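Local coordinates for protein relik capsid n-terminal domain (Oryctolagus cuniculus, PDB 2XGU) that probably forms part of the capsid shell that encloses the genome of an ancient rabbit lentivirus, as the N-terminal domain of its capsid protein, at residues Trp127-Glu130 against Ala131-Glu134. Residues are numbered along the deposited sequence; the frame is centred on the assembly and turned at random.
Sequences WVLE and ALQE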
loop_
_atom_site.group_PDB
_atom_site.type_symbol
_atom_site.label_atom_id
_atom_site.label_comp_id
_atom_site.label_asym_id
_atom_site.label_seq_id
_atom_site.Cartn_x
_atom_site.Cartn_y
_atom_site.Cartn_z
ATOM N N TRP A 127 0.928 0.268 -6.688
ATOM C CA TRP A 127 -0.464 -0.190 -6.619
ATOM C C TRP A 127 -0.573 -1.651 -6.166
ATOM O O TRP A 127 -1.404 -1.983 -5.318
ATOM C CB TRP A 127 -1.148 -0.070 -7.992
ATOM C CG TRP A 127 -1.443 1.338 -8.428
ATOM C CD1 TRP A 127 -1.191 2.482 -7.742
ATOM C CD2 TRP A 127 -2.045 1.739 -9.671
ATOM N NE1 TRP A 127 -1.606 3.582 -8.473
ATOM C CE2 TRP A 127 -2.125 3.146 -9.663
ATOM C CE3 TRP A 127 -2.516 1.042 -10.786
ATOM C CZ2 TRP A 127 -2.663 3.866 -10.728
ATOM C CZ3 TRP A 127 -3.053 1.756 -11.845
ATOM C CH2 TRP A 127 -3.130 3.153 -11.802
ATOM N N VAL A 128 0.257 -2.521 -6.733
ATOM C CA VAL A 128 0.190 -3.943 -6.405
ATOM C C VAL A 128 0.580 -4.190 -4.945
ATOM O O VAL A 128 -0.095 -4.932 -4.224
ATOM C CB VAL A 128 1.079 -4.761 -7.366
ATOM C CG1 VAL A 128 1.103 -6.232 -6.974
ATOM C CG2 VAL A 128 0.563 -4.620 -8.793
ATOM N N LEU A 129 1.658 -3.552 -4.500
ATOM C CA LEU A 129 2.065 -3.701 -3.112
ATOM C C LEU A 129 1.024 -3.108 -2.153
ATOM O O LEU A 129 0.737 -3.701 -1.108
ATOM C CB LEU A 129 3.485 -3.137 -2.891
ATOM C CG LEU A 129 4.575 -4.102 -3.406
ATOM C CD1 LEU A 129 5.922 -3.431 -3.644
ATOM C CD2 LEU A 129 4.738 -5.293 -2.442
ATOM N N GLU A 130 0.436 -1.968 -2.502
ATOM C CA GLU A 130 -0.638 -1.425 -1.676
ATOM C C GLU A 130 -1.803 -2.411 -1.589
ATOM O O GLU A 130 -2.357 -2.625 -0.520
ATOM C CB GLU A 130 -1.103 -0.070 -2.207
ATOM C CG GLU A 130 -0.017 0.982 -2.016
ATOM C CD GLU A 130 -0.358 2.311 -2.629
ATOM O OE1 GLU A 130 -1.346 2.377 -3.386
ATOM O OE2 GLU A 130 0.361 3.293 -2.339
ATOM N N ALA A 131 -2.167 -3.021 -2.712
ATOM C CA ALA A 131 -3.273 -3.967 -2.732
ATOM C C ALA A 131 -2.986 -5.185 -1.860
ATOM O O ALA A 131 -3.833 -5.613 -1.077
ATOM C CB ALA A 131 -3.587 -4.389 -4.161
ATOM N N LEU A 132 -1.787 -5.738 -2.000
ATOM C CA LEU A 132 -1.375 -6.854 -1.142
ATOM C C LEU A 132 -1.422 -6.479 0.341
ATOM O O LEU A 132 -1.967 -7.212 1.172
ATOM C CB LEU A 132 0.021 -7.344 -1.523
ATOM C CG LEU A 132 0.118 -8.059 -2.861
ATOM C CD1 LEU A 132 1.559 -8.127 -3.333
ATOM C CD2 LEU A 132 -0.459 -9.459 -2.683
ATOM N N GLN A 133 -0.840 -5.331 0.671
ATOM C CA GLN A 133 -0.784 -4.869 2.049
ATOM C C GLN A 133 -2.181 -4.731 2.650
ATOM O O GLN A 133 -2.401 -5.068 3.821
ATOM C CB GLN A 133 -0.068 -3.521 2.085
ATOM C CG GLN A 133 0.932 -3.282 3.215
ATOM C CD GLN A 133 2.088 -4.275 3.253
ATOM O OE1 GLN A 133 2.049 -5.225 4.018
ATOM N NE2 GLN A 133 3.127 -4.039 2.455
ATOM N N GLU A 134 -3.127 -4.242 1.851
ATOM C CA GLU A 134 -4.498 -4.032 2.308
ATOM C C GLU A 134 -5.279 -5.346 2.467
ATOM O O GLU A 134 -6.354 -5.365 3.066
ATOM C CB GLU A 134 -5.227 -3.031 1.392
ATOM C CG GLU A 134 -4.601 -1.627 1.450
ATOM C CD GLU A 134 -4.880 -0.751 0.224
ATOM O OE1 GLU A 134 -5.861 -1.019 -0.507
ATOM O OE2 GLU A 134 -4.109 0.216 -0.005
#
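Val128 and Leu132, one turn apart, lie side by side on helix 118-134, within the largely helical N-terminal domain of a retroviral capsid protein. Their branches point the same way, with Val128 CG1 4.1 Å from Leu132 CD1. CG1 of Val128 stands opposite its own backbone N and beside the carbonyl carbon (chi1 176°), which turns it along the helix toward the next turn. Val128 and Leu132 both pack on Phe40 of helix 34-43, while Ala131 rests on Ile73 of helix 63-83, so the segment joins helix 34-43 to helix 63-83.

The backbone is held by four consecutive i to i+4 alpha-helical hydrogen bonds. Leu132 N gives the straightest, to Val128 O at 2.9 Å with an N-H...O angle of 171°. Glu134 N to Glu130 O, at 3.0 Å, is the most bent.

On the polar face the carboxylates of Glu130 and Glu134 approach each other: Glu130 OE1 lies 4.9 Å from Glu134 OE2, close enough that their like charges may raise the proton affinity of one or both. Lys76 makes long, weak ion pairs with both, and the same two glutamates of the second subunit bring further negative charge near. The Glu134 chain, extended beyond CG, runs back along the helix toward Glu130, its CG beside the backbone N (chi1 -65°) and 3.1 Å from Glu130 O, so that Glu134 OE2 ends 3.7 Å from Glu130 CB.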